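Local coordinates for probable arylamine n-acetyl transferase (Mycobacterium abscessus, PDB 4GUZ), which probably transfers an acetyl group from acetyl-coenzyme A to arylamine substrates, as other members of the arylamine N-acetyltransferase family do, at residues Glu153-Arg158 / Ile241-Gly246; Leu173-Gly178 / Gly184-His189; Glu237-Glu240 / Gly246-Thr249; Phe221-Ser226 / Ala230-His235. All blocks are in the same frame, centred on the assembly; numbering follows the deposited sequence.

Contact 1: residues Glu153-Arg158 / Ile241-Gly246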
loop_
_atom_site.group_PDB
_atom_site.type_symbol
_atom_site.label_atom_id
_atom_site.label_comp_id
_atom_site.label_asym_id
_atom_site.label_seq_id
_atom_site.Cartn_x
_atom_site.Cartn_y
_atom_site.Cartn_z
ATOM N N GLU A 153 -5.809 13.249 9.141
ATOM C CA GLU A 153 -7.109 12.962 9.747
ATOM C C GLU A 153 -6.872 12.607 11.239
ATOM O O GLU A 153 -6.228 13.412 11.921
ATOM C CB GLU A 153 -7.875 11.892 8.941
ATOM C CG GLU A 153 -8.354 12.402 7.582
ATOM C CD GLU A 153 -9.367 13.537 7.633
ATOM O OE1 GLU A 153 -9.956 13.795 8.708
ATOM O OE2 GLU A 153 -9.522 14.213 6.597
ATOM N N SER A 154 -7.286 11.425 11.732
ATOM C CA SER A 154 -7.043 11.058 13.138
ATOM C C SER A 154 -5.672 10.415 13.360
ATOM O O SER A 154 -5.292 10.149 14.508
ATOM C CB SER A 154 -8.131 10.133 13.670
ATOM O OG SER A 154 -9.397 10.773 13.637
ATOM N N TRP A 155 -4.937 10.172 12.267
ATOM C CA TRP A 155 -3.614 9.563 12.282
ATOM C C TRP A 155 -2.578 10.641 12.332
ATOM O O TRP A 155 -2.845 11.769 11.904
ATOM C CB TRP A 155 -3.403 8.677 11.040
ATOM C CG TRP A 155 -4.515 7.688 10.845
ATOM C CD1 TRP A 155 -5.627 7.847 10.068
ATOM C CD2 TRP A 155 -4.702 6.468 11.577
ATOM N NE1 TRP A 155 -6.482 6.782 10.247
ATOM C CE2 TRP A 155 -5.929 5.911 11.157
ATOM C CE3 TRP A 155 -3.897 5.737 12.473
ATOM C CZ2 TRP A 155 -6.378 4.663 11.610
ATOM C CZ3 TRP A 155 -4.365 4.515 12.951
ATOM C CH2 TRP A 155 -5.590 3.991 12.525
ATOM N N THR A 156 -1.395 10.308 12.857
ATOM C CA THR A 156 -0.272 11.249 12.944
ATOM C C THR A 156 0.990 10.535 12.500
ATOM O O THR A 156 1.246 9.399 12.919
ATOM C CB THR A 156 -0.135 11.851 14.355
ATOM O OG1 THR A 156 -1.424 12.186 14.854
ATOM C CG2 THR A 156 0.740 13.100 14.376
ATOM N N TYR A 157 1.775 11.213 11.661
ATOM C CA TYR A 157 3.030 10.682 11.137
ATOM C C TYR A 157 4.180 11.613 11.450
ATOM O O TYR A 157 3.988 12.822 11.653
ATOM C CB TYR A 157 2.925 10.471 9.607
ATOM C CG TYR A 157 1.844 9.474 9.240
ATOM C CD1 TYR A 157 2.010 8.112 9.491
ATOM C CD2 TYR A 157 0.654 9.888 8.652
ATOM C CE1 TYR A 157 0.991 7.202 9.227
ATOM C CE2 TYR A 157 -0.373 8.984 8.381
ATOM C CZ TYR A 157 -0.202 7.642 8.682
ATOM O OH TYR A 157 -1.198 6.730 8.406
ATOM N N ARG A 158 5.382 11.053 11.473
ATOM C CA ARG A 158 6.601 11.827 11.629
ATOM C C ARG A 158 7.537 11.447 10.508
ATOM O O ARG A 158 7.736 10.265 10.241
ATOM C CB ARG A 158 7.283 11.621 12.974
ATOM C CG ARG A 158 8.406 12.653 13.186
ATOM C CD ARG A 158 9.485 12.170 14.104
ATOM N NE ARG A 158 10.408 13.257 14.432
ATOM C CZ ARG A 158 11.355 13.169 15.358
ATOM N NH1 ARG A 158 11.513 12.046 16.051
ATOM N NH2 ARG A 158 12.153 14.202 15.600
ATOM N N ILE A 241 -8.847 -0.939 15.049
ATOM C CA ILE A 241 -8.057 0.174 15.573
ATOM C C ILE A 241 -8.837 1.489 15.585
ATOM O O ILE A 241 -9.372 1.915 14.563
ATOM C CB ILE A 241 -6.761 0.338 14.721
ATOM C CG1 ILE A 241 -5.995 -1.013 14.553
ATOM C CG2 ILE A 241 -5.843 1.447 15.280
ATOM C CD1 ILE A 241 -5.122 -1.068 13.280
ATOM N N GLN A 242 -8.807 2.154 16.736
ATOM C CA GLN A 242 -9.394 3.472 16.945
ATOM C C GLN A 242 -8.233 4.440 17.134
ATOM O O GLN A 242 -7.598 4.468 18.201
ATOM C CB GLN A 242 -10.388 3.496 18.133
ATOM C CG GLN A 242 -10.964 4.905 18.402
ATOM C CD GLN A 242 -11.594 5.543 17.166
ATOM O OE1 GLN A 242 -12.470 4.963 16.513
ATOM N NE2 GLN A 242 -11.142 6.748 16.809
ATOM N N PRO A 243 -7.862 5.159 16.064
ATOM C CA PRO A 243 -6.733 6.102 16.169
ATOM C C PRO A 243 -6.917 7.080 17.322
ATOM O O PRO A 243 -8.031 7.575 17.528
ATOM C CB PRO A 243 -6.746 6.833 14.816
ATOM C CG PRO A 243 -8.117 6.603 14.274
ATOM C CD PRO A 243 -8.514 5.241 14.743
ATOM N N GLY A 244 -5.843 7.307 18.081
ATOM C CA GLY A 244 -5.871 8.164 19.264
ATOM C C GLY A 244 -6.308 7.455 20.536
ATOM O O GLY A 244 -6.190 8.013 21.633
ATOM N N VAL A 245 -6.806 6.222 20.420
ATOM C CA VAL A 245 -7.274 5.422 21.567
ATOM C C VAL A 245 -6.502 4.098 21.685
ATOM O O VAL A 245 -6.004 3.769 22.769
ATOM C CB VAL A 245 -8.812 5.152 21.506
ATOM C CG1 VAL A 245 -9.257 4.228 22.640
ATOM C CG2 VAL A 245 -9.605 6.457 21.529
ATOM N N GLY A 246 -6.491 3.315 20.612
ATOM C CA GLY A 246 -5.812 2.022 20.624
ATOM C C GLY A 246 -6.527 0.988 19.796
ATOM O O GLY A 246 -7.158 1.322 18.790
#
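Trp155, at the start of strand 155-162 in the eight-stranded sheet, meets Ile241 near the end of strand 237-242 of the five-stranded sheet and Pro243 in the turn that follows, so the contact packs one antiparallel sheet of the arylamine N-acetyltransferase fold against a turn of the other. The main interaction is a CH-pi contact. Pro243 CB stands 3.6 Å from the centroid of the six-membered ring of Trp155, only 1° off the ring normal, while its CG reaches Trp155 CZ2 at 3.7 Å. Apolar packing continues at the rim of the same ring: Ile241 CG2 comes in near the ring plane and approaches Trp155 CH2 at 3.8 Å. The indole is placed by its first torsion (chi1 -52°), which sets CG opposite the carbonyl carbon and brings the six-membered ring nearer the hairpin. Its NE1 is satisfied by the backbone oxygen of Ser226, and Ser154 OG bonds Asp228, so both of these polar groups are satisfied by residues 226-228.

Backbone hydrogen bonds shape the hairpin itself. Gln242 is opposed by two residues, Val245 and Gly246, the pattern of a classic beta bulge, their N-H groups converging on Gln242 O at 2.9 Å each. A side-chain bond, Gln242 NE2 to Pro243 O (3.3 Å), adds to these; the same nitrogen also bonds Asp228. Beside the indole, Ser154 CB touches Pro243 CG at 3.6 Å.

Contact 2: residues Leu173-Gly178 / Gly184-His189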
loop_
_atom_site.group_PDB
_atom_site.type_symbol
_atom_site.label_atom_id
_atom_site.label_comp_id
_atom_site.label_asym_id
_atom_site.label_seq_id
_atom_site.Cartn_x
_atom_site.Cartn_y
_atom_site.Cartn_z
ATOM N N LEU A 173 9.747 7.214 7.947
ATOM C CA LEU A 173 8.360 7.585 8.173
ATOM C C LEU A 173 7.916 6.807 9.395
ATOM O O LEU A 173 8.053 5.579 9.399
ATOM C CB LEU A 173 7.443 7.318 6.973
ATOM C CG LEU A 173 5.992 7.737 7.181
ATOM C CD1 LEU A 173 5.832 9.260 7.000
ATOM C CD2 LEU A 173 5.057 7.000 6.221
ATOM N N SER A 174 7.440 7.508 10.445
ATOM C CA SER A 174 6.992 6.864 11.695
ATOM C C SER A 174 5.513 7.112 11.930
ATOM O O SER A 174 4.963 8.113 11.453
ATOM C CB SER A 174 7.775 7.382 12.906
ATOM O OG SER A 174 9.176 7.168 12.801
ATOM N N GLU A 175 4.874 6.231 12.702
ATOM C CA GLU A 175 3.456 6.443 13.046
ATOM C C GLU A 175 3.417 6.757 14.517
ATOM O O GLU A 175 4.295 6.303 15.254
ATOM C CB GLU A 175 2.565 5.238 12.677
ATOM C CG GLU A 175 2.972 3.926 13.349
ATOM C CD GLU A 175 2.100 2.724 13.037
ATOM O OE1 GLU A 175 2.040 2.324 11.852
ATOM O OE2 GLU A 175 1.523 2.143 13.987
ATOM N N ALA A 176 2.435 7.567 14.958
ATOM C CA ALA A 176 2.312 7.867 16.380
ATOM C C ALA A 176 2.140 6.559 17.177
ATOM O O ALA A 176 1.416 5.654 16.754
ATOM C CB ALA A 176 1.159 8.820 16.629
ATOM N N ALA A 177 2.906 6.439 18.268
ATOM C CA ALA A 177 2.955 5.267 19.156
ATOM C C ALA A 177 1.574 4.932 19.728
ATOM O O ALA A 177 0.776 5.834 19.991
ATOM C CB ALA A 177 3.933 5.538 20.295
ATOM N N GLY A 178 1.324 3.638 19.924
ATOM C CA GLY A 178 0.079 3.130 20.485
ATOM C C GLY A 178 -1.138 3.543 19.695
ATOM O O GLY A 178 -2.154 3.911 20.288
ATOM N N GLY A 184 5.424 9.738 21.501
ATOM C CA GLY A 184 6.468 8.925 20.902
ATOM C C GLY A 184 6.083 8.410 19.534
ATOM O O GLY A 184 4.956 8.612 19.056
ATOM N N TRP A 185 7.030 7.759 18.891
ATOM C CA TRP A 185 6.854 7.308 17.521
ATOM C C TRP A 185 7.259 5.886 17.335
ATOM O O TRP A 185 8.163 5.420 18.025
ATOM C CB TRP A 185 7.733 8.191 16.606
ATOM C CG TRP A 185 7.376 9.643 16.713
ATOM C CD1 TRP A 185 7.982 10.585 17.501
ATOM C CD2 TRP A 185 6.213 10.260 16.169
ATOM N NE1 TRP A 185 7.308 11.778 17.408
ATOM C CE2 TRP A 185 6.211 11.608 16.599
ATOM C CE3 TRP A 185 5.178 9.813 15.327
ATOM C CZ2 TRP A 185 5.213 12.511 16.219
ATOM C CZ3 TRP A 185 4.193 10.712 14.946
ATOM C CH2 TRP A 185 4.215 12.042 15.387
ATOM N N LEU A 186 6.624 5.206 16.364
ATOM C CA LEU A 186 6.993 3.854 15.938
ATOM C C LEU A 186 7.469 3.931 14.489
ATOM O O LEU A 186 6.659 4.264 13.619
ATOM C CB LEU A 186 5.813 2.860 16.070
ATOM C CG LEU A 186 6.098 1.413 15.574
ATOM C CD1 LEU A 186 7.123 0.687 16.490
ATOM C CD2 LEU A 186 4.811 0.600 15.448
ATOM N N SER A 187 8.753 3.606 14.206
ATOM C CA SER A 187 9.211 3.626 12.804
ATOM C C SER A 187 8.389 2.660 11.960
ATOM O O SER A 187 8.156 1.526 12.388
ATOM C CB SER A 187 10.694 3.283 12.685
ATOM O OG SER A 187 10.950 1.927 13.022
ATOM N N ARG A 188 7.920 3.114 10.781
ATOM C CA ARG A 188 7.201 2.247 9.840
ATOM C C ARG A 188 8.196 1.705 8.840
ATOM O O ARG A 188 8.455 0.517 8.793
ATOM C CB ARG A 188 6.084 2.994 9.101
ATOM C CG ARG A 188 4.740 2.855 9.712
ATOM C CD ARG A 188 3.713 3.390 8.751
ATOM N NE ARG A 188 2.404 3.365 9.388
ATOM C CZ ARG A 188 1.281 3.744 8.806
ATOM N NH1 ARG A 188 1.294 4.215 7.564
ATOM N NH2 ARG A 188 0.134 3.681 9.470
ATOM N N HIS A 189 8.758 2.601 8.032
ATOM C CA HIS A 189 9.750 2.246 7.028
ATOM C C HIS A 189 10.806 3.332 6.894
ATOM O O HIS A 189 10.612 4.464 7.355
ATOM C CB HIS A 189 9.063 1.994 5.660
ATOM C CG HIS A 189 8.200 3.109 5.131
ATOM N ND1 HIS A 189 8.746 4.295 4.682
ATOM C CD2 HIS A 189 6.866 3.115 4.878
ATOM C CE1 HIS A 189 7.728 5.023 4.264
ATOM N NE2 HIS A 189 6.575 4.336 4.328
#
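Glu175 and Arg188 are brought together by their torsions: chi1 of Glu175 (59°) sets CG between the backbone N and the carbonyl carbon, and the Arg188 chain runs extended from CG to NE, crossing the glutamate at about a right angle. The resulting salt bridge is nearly straight, Arg188 NE to Glu175 OE1 being 2.7 Å with 170° at the hydrogen. OE1 receives NE on its anti lone pair and lies in the guanidinium plane, although the carboxylate plane is turned 67° from it; Arg188 NH2 adds a weak bond to the same oxygen.

The backbone is an antiparallel hairpin. Glu175 and Leu186 form a hydrogen-bonded pair, with Leu186 N to Glu175 O at 2.8 Å, and Ala177 N reaches Gly184 O at 3.1 Å. A classic beta bulge shifts the register where Arg188 and His189 lie opposite Leu173: Leu173 O accepts strongly from Arg188 N (2.8 Å) and weakly from His189 N. At the bulge itself, Leu173 CB touches His189 CE1 at 3.6 Å. His189 NE2 binds Asp131, and its ring meets His116; Asp131 and His116, together with Cys79, probably form the Cys-His-Asp catalytic triad known from this family, with His189 a neighbour, not a member.

In the eight-stranded sheet, strand 170-176 lies between strands 155-162 and 185-196. Trp185 reaches across to Thr156 and Arg158, while Arg188 packs on Tyr157.

Contact 3: residues Glu237-Glu240 / Gly246-Thr249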
loop_
_atom_site.group_PDB
_atom_site.type_symbol
_atom_site.label_atom_id
_atom_site.label_comp_id
_atom_site.label_asym_id
_atom_site.label_seq_id
_atom_site.Cartn_x
_atom_site.Cartn_y
_atom_site.Cartn_z
ATOM N N GLU A 237 -6.570 -13.351 13.207
ATOM C CA GLU A 237 -6.774 -12.377 14.273
ATOM C C GLU A 237 -7.255 -11.070 13.694
ATOM O O GLU A 237 -6.549 -10.457 12.899
ATOM C CB GLU A 237 -5.476 -12.154 15.058
ATOM C CG GLU A 237 -5.687 -11.517 16.422
ATOM C CD GLU A 237 -6.301 -12.392 17.503
ATOM O OE1 GLU A 237 -6.193 -13.635 17.423
ATOM O OE2 GLU A 237 -6.771 -11.819 18.506
ATOM N N LEU A 238 -8.437 -10.633 14.104
ATOM C CA LEU A 238 -8.970 -9.370 13.595
ATOM C C LEU A 238 -8.630 -8.266 14.544
ATOM O O LEU A 238 -9.072 -8.303 15.684
ATOM C CB LEU A 238 -10.492 -9.445 13.382
ATOM C CG LEU A 238 -11.162 -8.172 12.802
ATOM C CD1 LEU A 238 -10.641 -7.833 11.392
ATOM C CD2 LEU A 238 -12.683 -8.329 12.784
ATOM N N HIS A 239 -7.878 -7.271 14.070
ATOM C CA HIS A 239 -7.497 -6.081 14.832
ATOM C C HIS A 239 -8.429 -4.927 14.455
ATOM O O HIS A 239 -8.601 -4.637 13.267
ATOM C CB HIS A 239 -6.026 -5.681 14.567
ATOM C CG HIS A 239 -5.001 -6.670 15.025
ATOM N ND1 HIS A 239 -3.940 -6.282 15.821
ATOM C CD2 HIS A 239 -4.886 -7.992 14.762
ATOM C CE1 HIS A 239 -3.228 -7.377 16.035
ATOM N NE2 HIS A 239 -3.750 -8.428 15.404
ATOM N N GLU A 240 -9.075 -4.307 15.447
ATOM C CA GLU A 240 -9.927 -3.139 15.160
ATOM C C GLU A 240 -9.277 -1.951 15.835
ATOM O O GLU A 240 -9.133 -1.962 17.050
ATOM C CB GLU A 240 -11.371 -3.384 15.628
ATOM C CG GLU A 240 -12.224 -2.147 15.449
ATOM C CD GLU A 240 -13.725 -2.315 15.503
ATOM O OE1 GLU A 240 -14.209 -3.439 15.774
ATOM O OE2 GLU A 240 -14.417 -1.307 15.239
ATOM N N GLY A 246 -6.491 3.315 20.612
ATOM C CA GLY A 246 -5.812 2.022 20.624
ATOM C C GLY A 246 -6.527 0.988 19.796
ATOM O O GLY A 246 -7.158 1.322 18.790
ATOM N N ARG A 247 -6.373 -0.294 20.175
ATOM C CA ARG A 247 -6.976 -1.364 19.412
ATOM C C ARG A 247 -7.434 -2.511 20.278
ATOM O O ARG A 247 -7.028 -2.649 21.429
ATOM C CB ARG A 247 -6.001 -1.878 18.316
ATOM C CG ARG A 247 -4.728 -2.498 18.830
ATOM C CD ARG A 247 -3.957 -3.134 17.697
ATOM N NE ARG A 247 -3.226 -2.127 16.926
ATOM C CZ ARG A 247 -2.511 -2.404 15.847
ATOM N NH1 ARG A 247 -2.438 -3.652 15.393
ATOM N NH2 ARG A 247 -1.869 -1.437 15.202
ATOM N N LYS A 248 -8.300 -3.335 19.698
ATOM C CA LYS A 248 -8.798 -4.551 20.300
ATOM C C LYS A 248 -8.597 -5.643 19.257
ATOM O O LYS A 248 -8.557 -5.346 18.059
ATOM C CB LYS A 248 -10.271 -4.412 20.751
ATOM C CG LYS A 248 -11.284 -4.225 19.615
ATOM C CD LYS A 248 -12.703 -4.380 20.141
ATOM C CE LYS A 248 -13.730 -4.266 19.051
ATOM N NZ LYS A 248 -15.108 -4.386 19.597
ATOM N N THR A 249 -8.464 -6.882 19.704
ATOM C CA THR A 249 -8.206 -8.039 18.844
ATOM C C THR A 249 -9.102 -9.205 19.206
ATOM O O THR A 249 -9.400 -9.405 20.386
ATOM C CB THR A 249 -6.713 -8.468 18.971
ATOM O OG1 THR A 249 -6.412 -8.760 20.346
ATOM C CG2 THR A 249 -5.749 -7.392 18.488
#
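Over one face of the His239 imidazole sits the methyl CG2 of Thr249, a CH-pi contact 3.5 Å from the ring centroid, with the methyl standing over the ring centre; Glu237 O lies in plane at the ring edge. The Arg247 guanidinium, turned 87° from the imidazole, presents its own edge: NH1 donates to His239 ND1 at 3.1 Å with 150° at the hydrogen. The acceptor lies close to the guanidinium plane, whereas the donor is tilted 34° out of the ring plane. ND1 therefore acts as an acceptor here. A bend at chi3 in the arginine turns its end toward the ring, and NH2 of the same group forms a salt bridge with Asp179, a second partner that helps to fix the guanidinium.

These side chains sit on the hairpin of strands 237-242 and 246-251, at one edge of the five-stranded antiparallel sheet. His239 and Thr249 form a non-hydrogen-bonded pair, consistent with the methyl lying directly over the imidazole. Next to it, the hydrogen-bonded pair Glu240 and Lys248 is joined by Glu240 N to Lys248 O at 2.9 Å and by Lys248 N to Glu240 O at 3.1 Å.

The Glu240 and Lys248 side chains run together on the sheet face away from His239. Glu240 OE1 touches Lys248 CE at 3.4 Å but stays 4.0 Å from Lys248 NZ, too far for a salt bridge, while OE2 of Glu240 hydrogen-bonds His229. On the histidine side, Glu237 OE2 approaches Thr249 CB at 3.4 Å.

Contact 4: residues Phe221-Ser226 / Ala230-His235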
loop_
_atom_site.group_PDB
_atom_site.type_symbol
_atom_site.label_atom_id
_atom_site.label_comp_id
_atom_site.label_asym_id
_atom_site.label_seq_id
_atom_site.Cartn_x
_atom_site.Cartn_y
_atom_site.Cartn_z
ATOM N N PHE A 221 -2.911 -11.360 5.287
ATOM C CA PHE A 221 -2.756 -10.013 5.833
ATOM C C PHE A 221 -3.651 -9.130 5.007
ATOM O O PHE A 221 -3.460 -9.026 3.797
ATOM C CB PHE A 221 -1.298 -9.531 5.840
ATOM C CG PHE A 221 -1.007 -8.510 6.923
ATOM C CD1 PHE A 221 -0.881 -8.897 8.253
ATOM C CD2 PHE A 221 -0.828 -7.168 6.608
ATOM C CE1 PHE A 221 -0.616 -7.948 9.252
ATOM C CE2 PHE A 221 -0.506 -6.228 7.603
ATOM C CZ PHE A 221 -0.405 -6.625 8.915
ATOM N N VAL A 222 -4.700 -8.603 5.632
ATOM C CA VAL A 222 -5.710 -7.788 4.953
ATOM C C VAL A 222 -5.853 -6.479 5.721
ATOM O O VAL A 222 -5.821 -6.479 6.951
ATOM C CB VAL A 222 -7.043 -8.582 4.837
ATOM C CG1 VAL A 222 -8.105 -7.779 4.110
ATOM C CG2 VAL A 222 -6.822 -9.928 4.133
ATOM N N GLN A 223 -5.927 -5.344 5.003
ATOM C CA GLN A 223 -5.955 -4.058 5.706
ATOM C C GLN A 223 -6.961 -3.102 5.113
ATOM O O GLN A 223 -7.271 -3.189 3.929
ATOM C CB GLN A 223 -4.553 -3.412 5.678
ATOM C CG GLN A 223 -3.403 -4.288 6.235
ATOM C CD GLN A 223 -2.126 -3.504 6.257
ATOM O OE1 GLN A 223 -1.994 -2.545 7.007
ATOM N NE2 GLN A 223 -1.166 -3.856 5.390
ATOM N N GLN A 224 -7.462 -2.172 5.949
ATOM C CA GLN A 224 -8.386 -1.125 5.515
ATOM C C GLN A 224 -8.208 0.068 6.428
ATOM O O GLN A 224 -8.115 -0.110 7.635
ATOM C CB GLN A 224 -9.860 -1.631 5.515
ATOM C CG GLN A 224 -10.902 -0.563 5.103
ATOM C CD GLN A 224 -12.296 -1.058 5.418
ATOM O OE1 GLN A 224 -12.900 -1.853 4.672
ATOM N NE2 GLN A 224 -12.807 -0.664 6.575
ATOM N N ILE A 225 -8.134 1.290 5.861
ATOM C CA ILE A 225 -7.990 2.494 6.681
ATOM C C ILE A 225 -9.070 3.506 6.267
ATOM O O ILE A 225 -9.525 3.527 5.118
ATOM C CB ILE A 225 -6.537 3.074 6.647
ATOM C CG1 ILE A 225 -6.290 4.118 7.773
ATOM C CG2 ILE A 225 -6.147 3.573 5.249
ATOM C CD1 ILE A 225 -4.797 4.506 8.100
ATOM N N SER A 226 -9.525 4.274 7.257
ATOM C CA SER A 226 -10.521 5.323 7.146
ATOM C C SER A 226 -9.965 6.562 7.848
ATOM O O SER A 226 -8.999 6.426 8.609
ATOM C CB SER A 226 -11.825 4.865 7.816
ATOM O OG SER A 226 -12.364 3.697 7.215
ATOM N N ALA A 230 -9.457 1.914 11.487
ATOM C CA ALA A 230 -8.732 0.937 10.673
ATOM C C ALA A 230 -9.027 -0.476 11.126
ATOM O O ALA A 230 -9.395 -0.700 12.277
ATOM C CB ALA A 230 -7.232 1.187 10.737
ATOM N N TYR A 231 -8.894 -1.425 10.201
ATOM C CA TYR A 231 -8.978 -2.864 10.437
ATOM C C TYR A 231 -7.808 -3.546 9.799
ATOM O O TYR A 231 -7.433 -3.217 8.665
ATOM C CB TYR A 231 -10.240 -3.506 9.841
ATOM C CG TYR A 231 -11.544 -3.098 10.464
ATOM C CD1 TYR A 231 -12.031 -3.747 11.594
ATOM C CD2 TYR A 231 -12.351 -2.141 9.860
ATOM C CE1 TYR A 231 -13.265 -3.406 12.148
ATOM C CE2 TYR A 231 -13.586 -1.793 10.402
ATOM C CZ TYR A 231 -14.040 -2.427 11.544
ATOM O OH TYR A 231 -15.267 -2.072 12.057
ATOM N N ILE A 232 -7.284 -4.534 10.490
ATOM C CA ILE A 232 -6.204 -5.379 10.012
ATOM C C ILE A 232 -6.541 -6.808 10.389
ATOM O O ILE A 232 -6.697 -7.088 11.574
ATOM C CB ILE A 232 -4.787 -5.005 10.558
ATOM C CG1 ILE A 232 -4.325 -3.572 10.180
ATOM C CG2 ILE A 232 -3.748 -6.055 10.093
ATOM C CD1 ILE A 232 -2.939 -3.077 10.872
ATOM N N LEU A 233 -6.617 -7.702 9.405
ATOM C CA LEU A 233 -6.749 -9.127 9.662
ATOM C C LEU A 233 -5.338 -9.718 9.591
ATOM O O LEU A 233 -4.685 -9.669 8.543
ATOM C CB LEU A 233 -7.716 -9.799 8.673
ATOM C CG LEU A 233 -7.849 -11.317 8.801
ATOM C CD1 LEU A 233 -8.557 -11.707 10.106
ATOM C CD2 LEU A 233 -8.567 -11.909 7.613
ATOM N N ASP A 234 -4.836 -10.197 10.732
ATOM C CA ASP A 234 -3.501 -10.760 10.813
ATOM C C ASP A 234 -3.705 -12.271 10.934
ATOM O O ASP A 234 -3.924 -12.786 12.034
ATOM C CB ASP A 234 -2.729 -10.135 12.001
ATOM C CG ASP A 234 -1.261 -10.517 12.066
ATOM O OD1 ASP A 234 -0.805 -11.279 11.186
ATOM O OD2 ASP A 234 -0.560 -10.052 13.007
ATOM N N HIS A 235 -3.762 -12.947 9.769
ATOM C CA HIS A 235 -4.034 -14.384 9.608
ATOM C C HIS A 235 -5.508 -14.616 10.001
ATOM O O HIS A 235 -6.383 -14.315 9.184
ATOM C CB HIS A 235 -3.030 -15.267 10.384
ATOM C CG HIS A 235 -3.071 -16.715 10.015
ATOM N ND1 HIS A 235 -2.942 -17.132 8.702
ATOM C CD2 HIS A 235 -3.165 -17.806 10.811
ATOM C CE1 HIS A 235 -2.992 -18.455 8.739
ATOM N NE2 HIS A 235 -3.117 -18.907 9.982
#
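Strands 221-226 and 229-234 form a beta hairpin within the five-stranded antiparallel sheet, and the angle of 179° between the segment directions shows how exactly opposed they run. Four backbone hydrogen bonds close two hydrogen-bonded pairs. Val222 N reaches Leu233 O at 3.1 Å and is answered by Leu233 N to Val222 O at 2.9 Å; Gln224 and Tyr231 exchange the second reciprocal set, with Gln224 N to Tyr231 O at 2.9 Å. Between them, Gln223 and Ile232 make a non-hydrogen-bonded pair, and the CA-H of Gln223 points at Tyr231 O.

One face carries Phe221, Gln223, Ile225, Ala230, Ile232 and Asp234. Its clearest side-chain contact is diagonal: Ile232 CG2 lies over the Phe221 ring, 4.0 Å from the centroid and 29° off the normal, nearest to Phe221 CZ at 3.6 Å. The methyl branch is turned there because CG2 stands opposite the backbone N of Ile232. Asp234 meets the same ring at its edge, OD1 being 3.8 Å from Phe221 CD1, with the carboxylate plane 81° from the ring plane. Farther along, Ile225 CG1 packs on Ala230 CB.

The other face holds Val222 and Leu233, whose CB atoms are 4.1 Å apart, and Gln224 alongside Tyr231. Helix 254-263 covers the aliphatic part through Val257 and Leu261. The arrangement is the first hairpin of a four-strand antiparallel meander (221-251), with strand 48-49 added alongside strand 221-226 and a helix packed on one face.

How the contacts relate
Following the chain, strand 155-162 opens contact 1, whose loop of 82 residues closes only at 241-246. Contact 2 lies inside that loop as the hairpin 170-176/185-196, next to strand 155-162 in the eight-stranded sheet. Contact 4 follows in series, also nested within contact 1, and turns the chain through strands 221-226 and 229-234 of the five-stranded sheet. Contact 3 opens on the next strand, 237-242, and overlaps the end of contact 1, sharing Gly246 with it. Contacts 3 and 4 are thus consecutive parts of one sheet, linked by His239 N to Ile232 O, while contact 1 ties that sheet to the one containing contact 2.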